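Local structure of probable benzoylformate decarboxylase (Rhodococcus jostii, 7ORX) at residues Ala99-Arg104 / Ser160-Asp165; Ala278-Tyr283 / Ala296-Val301; Pro411-Ala416 / Ile449-Ile454. The protein belongs to the thiamine diphosphate-dependent enzymes, with three parallel-sheet domains, and binds thiamine diphosphate and a sodium ion. One frame throughout, in Å; residues are numbered along the deposited sequence.

Interaction 1 of 3, residues Ala99-Arg104 / Ser160-Asp165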
# COMPACT_ATOMS: atom_id res chain seq x y z
N ALA C 99 -12.84 13.47 -3.14
CA ALA C 99 -11.83 14.50 -2.86
C ALA C 99 -11.46 15.19 -4.17
O ALA C 99 -11.29 14.52 -5.17
CB ALA C 99 -10.64 13.84 -2.22
N GLY C 100 -11.36 16.51 -4.17
CA GLY C 100 -10.75 17.26 -5.27
C GLY C 100 -9.27 16.92 -5.43
O GLY C 100 -8.55 16.76 -4.44
N GLN C 101 -8.82 16.84 -6.67
CA GLN C 101 -7.39 16.65 -6.99
C GLN C 101 -6.99 17.76 -7.95
O GLN C 101 -7.85 18.35 -8.59
CB GLN C 101 -7.19 15.24 -7.53
CG GLN C 101 -5.86 15.00 -8.20
CD GLN C 101 -4.74 14.96 -7.19
OE1 GLN C 101 -4.30 16.00 -6.68
NE2 GLN C 101 -4.26 13.74 -6.91
N GLN C 102 -5.70 18.04 -8.01
CA GLN C 102 -5.10 19.11 -8.84
C GLN C 102 -5.29 18.74 -10.32
O GLN C 102 -5.71 17.62 -10.63
CB GLN C 102 -3.69 19.24 -8.28
CG GLN C 102 -2.82 20.35 -8.83
CD GLN C 102 -3.38 21.73 -8.63
OE1 GLN C 102 -3.89 22.34 -9.57
NE2 GLN C 102 -3.21 22.25 -7.45
N VAL C 103 -5.11 19.68 -11.23
CA VAL C 103 -5.28 19.42 -12.68
C VAL C 103 -4.47 18.18 -13.06
O VAL C 103 -3.33 18.06 -12.64
CB VAL C 103 -4.90 20.67 -13.51
CG1 VAL C 103 -4.62 20.37 -14.96
CG2 VAL C 103 -5.98 21.72 -13.42
N ARG C 104 -5.04 17.31 -13.87
CA ARG C 104 -4.55 15.94 -14.17
C ARG C 104 -3.12 15.99 -14.72
O ARG C 104 -2.28 15.23 -14.23
CB ARG C 104 -5.57 15.29 -15.10
CG ARG C 104 -5.35 13.80 -15.27
CD ARG C 104 -6.46 13.20 -16.11
NE ARG C 104 -7.56 12.76 -15.27
CZ ARG C 104 -7.63 11.59 -14.62
NH1 ARG C 104 -6.64 10.71 -14.71
NH2 ARG C 104 -8.67 11.30 -13.85
N SER C 160 -10.91 10.06 -5.77
CA SER C 160 -10.17 11.34 -5.95
C SER C 160 -10.37 11.77 -7.39
O SER C 160 -10.03 10.98 -8.21
CB SER C 160 -8.69 11.17 -5.58
OG SER C 160 -7.86 12.17 -6.13
N VAL C 161 -10.92 12.94 -7.67
CA VAL C 161 -11.22 13.40 -9.06
C VAL C 161 -10.46 14.70 -9.34
O VAL C 161 -10.66 15.70 -8.63
CB VAL C 161 -12.73 13.57 -9.29
CG1 VAL C 161 -12.98 14.01 -10.72
CG2 VAL C 161 -13.52 12.34 -8.88
N PRO C 162 -9.55 14.71 -10.35
CA PRO C 162 -8.88 15.92 -10.79
C PRO C 162 -9.93 16.93 -11.27
O PRO C 162 -10.90 16.55 -11.93
CB PRO C 162 -7.99 15.47 -11.95
CG PRO C 162 -7.76 14.00 -11.71
CD PRO C 162 -9.01 13.52 -11.02
N TYR C 163 -9.74 18.20 -10.92
CA TYR C 163 -10.86 19.16 -11.00
C TYR C 163 -11.21 19.42 -12.47
O TYR C 163 -12.38 19.66 -12.79
CB TYR C 163 -10.56 20.37 -10.11
CG TYR C 163 -9.65 21.44 -10.62
CD1 TYR C 163 -9.96 22.24 -11.71
CD2 TYR C 163 -8.51 21.76 -9.90
CE1 TYR C 163 -9.13 23.28 -12.10
CE2 TYR C 163 -7.68 22.80 -10.26
CZ TYR C 163 -7.97 23.56 -11.37
OH TYR C 163 -7.07 24.54 -11.67
N ASP C 164 -10.23 19.28 -13.36
CA ASP C 164 -10.42 19.51 -14.81
C ASP C 164 -11.28 18.39 -15.41
O ASP C 164 -11.73 18.55 -16.56
CB ASP C 164 -9.08 19.73 -15.52
CG ASP C 164 -8.08 18.57 -15.47
OD1 ASP C 164 -7.90 17.99 -14.35
OD2 ASP C 164 -7.43 18.28 -16.56
N ASP C 165 -11.54 17.31 -14.69
CA ASP C 165 -12.31 16.16 -15.26
C ASP C 165 -13.79 16.54 -15.37
O ASP C 165 -14.44 15.99 -16.26
CB ASP C 165 -12.19 14.90 -14.40
CG ASP C 165 -10.86 14.18 -14.55
OD1 ASP C 165 -10.03 14.61 -15.43
OD2 ASP C 165 -10.66 13.15 -13.80
O HOH W 1 -7.38 13.72 -3.73

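Interaction 2 of 3, residues Ala278-Tyr283 / Ala296-Val301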
# COMPACT_ATOMS: atom_id res chain seq x y z
N ALA C 278 -22.92 -9.02 15.40
CA ALA C 278 -21.75 -8.45 16.11
C ALA C 278 -20.52 -9.26 15.78
O ALA C 278 -20.64 -10.44 15.48
CB ALA C 278 -21.94 -8.42 17.63
N PRO C 279 -19.32 -8.68 15.92
CA PRO C 279 -18.09 -9.47 15.92
C PRO C 279 -18.16 -10.36 17.15
O PRO C 279 -19.01 -10.12 18.00
CB PRO C 279 -16.94 -8.47 16.02
CG PRO C 279 -17.60 -7.12 15.74
CD PRO C 279 -19.06 -7.25 16.15
N VAL C 280 -17.28 -11.35 17.19
CA VAL C 280 -17.01 -12.25 18.35
C VAL C 280 -15.52 -12.12 18.67
O VAL C 280 -14.69 -12.65 17.95
CB VAL C 280 -17.40 -13.71 18.01
CG1 VAL C 280 -17.09 -14.67 19.11
CG2 VAL C 280 -18.87 -13.81 17.68
N PHE C 281 -15.15 -11.30 19.66
CA PHE C 281 -15.96 -10.21 20.19
C PHE C 281 -15.11 -8.92 20.14
O PHE C 281 -13.86 -8.96 20.00
CB PHE C 281 -16.43 -10.51 21.63
CG PHE C 281 -17.53 -11.53 21.86
CD1 PHE C 281 -18.85 -11.23 21.59
CD2 PHE C 281 -17.26 -12.76 22.44
CE1 PHE C 281 -19.86 -12.16 21.80
CE2 PHE C 281 -18.27 -13.66 22.72
CZ PHE C 281 -19.57 -13.36 22.41
N ARG C 282 -15.77 -7.80 20.33
CA ARG C 282 -15.15 -6.45 20.38
C ARG C 282 -14.67 -6.15 21.83
O ARG C 282 -15.14 -5.20 22.50
CB ARG C 282 -16.20 -5.50 19.82
CG ARG C 282 -15.60 -4.28 19.15
CD ARG C 282 -15.25 -4.44 17.69
NE ARG C 282 -14.83 -3.08 17.35
CZ ARG C 282 -13.59 -2.72 17.01
NH1 ARG C 282 -12.60 -3.60 16.92
NH2 ARG C 282 -13.36 -1.45 16.70
N TYR C 283 -13.74 -6.96 22.30
CA TYR C 283 -13.01 -6.83 23.59
C TYR C 283 -12.22 -5.53 23.54
O TYR C 283 -12.03 -5.00 22.45
CB TYR C 283 -12.05 -8.00 23.78
CG TYR C 283 -12.66 -9.39 23.74
CD1 TYR C 283 -13.68 -9.73 24.60
CD2 TYR C 283 -12.17 -10.39 22.91
CE1 TYR C 283 -14.25 -11.00 24.60
CE2 TYR C 283 -12.71 -11.67 22.92
CZ TYR C 283 -13.76 -11.97 23.78
OH TYR C 283 -14.34 -13.20 23.92
N ALA C 296 -20.45 -24.71 26.65
CA ALA C 296 -21.15 -23.71 25.81
C ALA C 296 -20.65 -23.79 24.36
O ALA C 296 -19.44 -23.95 24.15
CB ALA C 296 -20.94 -22.32 26.37
N ARG C 297 -21.59 -23.70 23.43
CA ARG C 297 -21.31 -23.60 21.96
C ARG C 297 -21.90 -22.27 21.49
O ARG C 297 -22.96 -21.87 21.98
CB ARG C 297 -21.84 -24.80 21.17
CG ARG C 297 -23.30 -25.16 21.44
CD ARG C 297 -23.88 -26.23 20.52
NE ARG C 297 -23.49 -26.02 19.11
CZ ARG C 297 -24.12 -26.48 18.04
NH1 ARG C 297 -25.18 -27.25 18.17
NH2 ARG C 297 -23.63 -26.22 16.84
N LEU C 298 -21.17 -21.59 20.61
CA LEU C 298 -21.50 -20.24 20.14
C LEU C 298 -21.87 -20.36 18.67
O LEU C 298 -21.05 -20.92 17.93
CB LEU C 298 -20.28 -19.34 20.37
CG LEU C 298 -20.50 -17.85 20.11
CD1 LEU C 298 -19.78 -16.96 21.12
CD2 LEU C 298 -20.07 -17.49 18.71
N ILE C 299 -23.10 -19.95 18.32
CA ILE C 299 -23.58 -19.71 16.93
C ILE C 299 -23.46 -18.23 16.66
O ILE C 299 -23.83 -17.44 17.52
CB ILE C 299 -25.04 -20.15 16.69
CG1 ILE C 299 -25.33 -21.57 17.12
CG2 ILE C 299 -25.34 -20.02 15.22
CD1 ILE C 299 -24.29 -22.55 16.66
N HIS C 300 -23.03 -17.86 15.47
CA HIS C 300 -22.62 -16.48 15.15
C HIS C 300 -23.22 -16.11 13.81
O HIS C 300 -22.90 -16.79 12.85
CB HIS C 300 -21.11 -16.45 15.17
CG HIS C 300 -20.58 -15.12 14.87
ND1 HIS C 300 -19.30 -14.96 14.37
CD2 HIS C 300 -21.13 -13.90 14.98
CE1 HIS C 300 -19.09 -13.68 14.17
NE2 HIS C 300 -20.20 -13.00 14.58
N VAL C 301 -24.08 -15.11 13.74
CA VAL C 301 -24.77 -14.71 12.48
C VAL C 301 -24.35 -13.29 12.10
O VAL C 301 -24.61 -12.41 12.90
CB VAL C 301 -26.29 -14.85 12.60
CG1 VAL C 301 -26.97 -14.44 11.30
CG2 VAL C 301 -26.68 -16.26 12.99

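Interaction 3 of 3, residues Pro411-Ala416 / Ile449-Ile454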
# COMPACT_ATOMS: atom_id res chain seq x y z
N PRO C 411 -20.41 16.05 16.29
CA PRO C 411 -20.80 16.12 14.89
C PRO C 411 -21.87 15.08 14.53
O PRO C 411 -22.77 15.42 13.83
CB PRO C 411 -19.50 15.83 14.15
CG PRO C 411 -18.45 16.29 15.11
CD PRO C 411 -18.98 15.77 16.43
N ALA C 412 -21.77 13.85 15.00
CA ALA C 412 -22.75 12.83 14.58
C ALA C 412 -24.11 13.27 15.09
O ALA C 412 -25.07 13.01 14.40
CB ALA C 412 -22.40 11.46 15.06
N ALA C 413 -24.18 13.93 16.23
CA ALA C 413 -25.46 14.37 16.80
C ALA C 413 -26.09 15.36 15.84
O ALA C 413 -27.29 15.25 15.53
CB ALA C 413 -25.26 15.04 18.15
N VAL C 414 -25.30 16.33 15.40
CA VAL C 414 -25.77 17.40 14.46
C VAL C 414 -26.26 16.69 13.21
O VAL C 414 -27.35 16.98 12.77
CB VAL C 414 -24.63 18.37 14.14
CG1 VAL C 414 -24.95 19.26 12.98
CG2 VAL C 414 -24.22 19.19 15.36
N GLY C 415 -25.49 15.77 12.66
CA GLY C 415 -25.90 15.09 11.43
C GLY C 415 -27.15 14.26 11.64
O GLY C 415 -28.02 14.30 10.80
N ALA C 416 -27.22 13.54 12.74
CA ALA C 416 -28.37 12.68 13.10
C ALA C 416 -29.63 13.55 13.18
O ALA C 416 -30.71 13.11 12.77
CB ALA C 416 -28.10 12.00 14.43
N ILE C 449 -30.25 23.67 13.29
CA ILE C 449 -30.47 22.22 13.54
C ILE C 449 -30.70 22.03 15.03
O ILE C 449 -29.76 22.18 15.83
CB ILE C 449 -29.25 21.43 13.05
CG1 ILE C 449 -29.00 21.70 11.57
CG2 ILE C 449 -29.41 19.95 13.38
CD1 ILE C 449 -27.74 21.07 11.05
N PRO C 450 -31.94 21.72 15.45
CA PRO C 450 -32.33 21.81 16.86
C PRO C 450 -31.82 20.68 17.75
O PRO C 450 -32.61 20.13 18.46
CB PRO C 450 -33.87 21.68 16.79
CG PRO C 450 -34.08 20.79 15.57
CD PRO C 450 -33.04 21.29 14.58
N VAL C 451 -30.53 20.32 17.65
CA VAL C 451 -29.88 19.32 18.55
C VAL C 451 -29.88 19.88 19.97
O VAL C 451 -29.60 21.09 20.14
CB VAL C 451 -28.40 19.05 18.28
CG1 VAL C 451 -28.18 17.60 18.02
CG2 VAL C 451 -27.78 19.95 17.24
N VAL C 452 -29.94 18.97 20.94
CA VAL C 452 -29.53 19.29 22.32
C VAL C 452 -28.20 18.58 22.63
O VAL C 452 -28.16 17.35 22.52
CB VAL C 452 -30.65 18.85 23.27
CG1 VAL C 452 -30.27 19.13 24.72
CG2 VAL C 452 -31.98 19.48 22.84
N ILE C 453 -27.18 19.35 22.99
CA ILE C 453 -25.84 18.85 23.36
C ILE C 453 -25.64 19.02 24.87
O ILE C 453 -25.66 20.15 25.36
CB ILE C 453 -24.78 19.61 22.54
CG1 ILE C 453 -24.99 19.44 21.04
CG2 ILE C 453 -23.38 19.19 22.92
CD1 ILE C 453 -24.84 18.03 20.55
N ILE C 454 -25.45 17.92 25.59
CA ILE C 454 -25.12 17.92 27.03
C ILE C 454 -23.66 17.54 27.17
O ILE C 454 -23.32 16.39 26.86
CB ILE C 454 -26.04 16.95 27.78
CG1 ILE C 454 -27.50 17.37 27.63
CG2 ILE C 454 -25.62 16.85 29.22
CD1 ILE C 454 -28.49 16.34 28.16

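Interaction 1 of 3, residues Ala99-Arg104 / Ser160-Asp165
The paired ends of two parallel strands in the N-terminal domain meet here, Ala99-Gln101 against Ser160-Pro162. Val161 N donates to Ala99 O at 3.0 Å, and Gln101 N to Val161 O at 2.9 Å. A weak third bond, from Tyr163 N to Gln101 O, continues the ladder beyond the strand end. There the chains turn, and side chains take over. Arg104 grips Asp165 side-on with two nitrogens. NH2 reaches Asp165 OD2 at 2.7 Å and NE reaches Asp165 OD1 at 3.1 Å, each oxygen using its syn lone pair. The guanidinium and carboxylate lie 12° apart, so the salt bridge is nearly flat. The bend of the Arg104 chain at chi3 (-90°) turns the guanidinium to Asp165, and Pro162 CG lies over one of its faces. Asp164 OD1 accepts the backbone N of Arg104 at 3.0 Å, on the syn side, tilted 34° out of the carboxylate plane. Val103 CG2 sits over one face of the Tyr163 ring, 3.8 Å from its centroid, a CH-pi contact. Ser160 OG bonds to Glu131 and accepts from a water that also reaches Gly100 O weakly. Strands 68-73 and 128-130 flank the pair on either side. Helix 138-149 touches Val161 and Asp165 through Val138, and Leu471 of a second subunit packs on Tyr163.

Interaction 2 of 3, residues Ala278-Tyr283 / Ala296-Val301
His300 and Ala278 supply the polar part of this contact, which ties the loop after strand 272-276 to strand 297-302 in the central domain. His300 NE2 donates to Ala278 O at 2.7 Å. The donor lies nearly along the C=O axis, and the oxygen is tilted 18° from the imidazole plane. The bond pins the backbone at the start of the loop to a side chain of the neighbouring strand. It also limits the rotation of the ring.

The second kind of interaction is CH-pi. Val280 CG2 sits over the centre of the His300 ring, 3.3 Å from the centroid and almost on the ring normal. The valine and histidine side chains run antiparallel, one beside the other. CG of His300 is trans to its backbone N (chi1 -179°), which carries the ring out to the loop. One residue thus meets the loop twice, through its NE2 edge and through a face.

The remaining contacts are apolar. Val280 and Leu298 meet tip to tip, with Val280 CG2 and Leu298 CD2 4.0 Å apart. Leu298 CD1 also meets Phe281 CZ, at 3.8 Å, coming obliquely to the ring. A cis peptide joins Val280 to Phe281. Val280 CG1 lies over a face of the Phe281 ring, so both residues present one apolar surface to Leu298.

Strand 297-302 runs between strands 272-276 and 315-318 in the Rossmann-like parallel sheet. Leu263 of helix 260-266 packs on Phe281. Ala316 of strand 315-318 touches His300, and Ile313 in the loop before that strand touches Val280.

Interaction 3 of 3, residues Pro411-Ala416 / Ile449-Ile454
Val451 N donates to Ile449 O at 2.7 Å, closing an inverse gamma turn centred on Pro450. The turn puts Ile449 and Val451, just before strand 452-457, both against helix 409-418. Between helix and strand the contact itself is apolar. Val414 divides its branches between the two ends of the turn. Its CG1 meets Ile449 CD1 at 3.8 Å, while its CG2 meets Val451 CG2 at 4.1 Å. Both the Ile449 and the Val451 side chain lie roughly perpendicular to that of Val414. With CG1 opposite the backbone N (chi1 167°), CG1 is the methyl turned to Ile449 and CG2 the one turned to Val451. Ala413 adds the neighbouring contact. Its CB points toward the 449-454 segment and touches Val451 CG1 and Ile453 CD1, each at 3.9 Å, and so bridges the loop and the strand proper. Strand 452-457 runs between strands 425-430 and 520-525 in the parallel sheet of the C-terminal domain. Ala444 of helix 440-447 touches both Val414 and Val451, and Met56 of helix 50-64, in the N-terminal domain, packs on Val414.

Overall arrangement
Following the chain from the N terminus, interaction 1 comes first and closes a loop of 55 residues that holds strand 128-130 and helix 138-149. It joins neighbouring strands of the N-terminal sheet. Interaction 2 follows in the central domain and closes a short link of 12 residues without helix or strand. Interaction 3 comes last, in the C-terminal domain, and encloses strand 425-430 and helix 440-447. The three are in series, so none nests in or crosses another. Each ties together parts of a different parallel sheet domain. Interactions 2 and 3 lie on opposite sides of the chain's centre, nearest atoms about 16 Å apart. Interactions 1 and 2 both touch the second subunit.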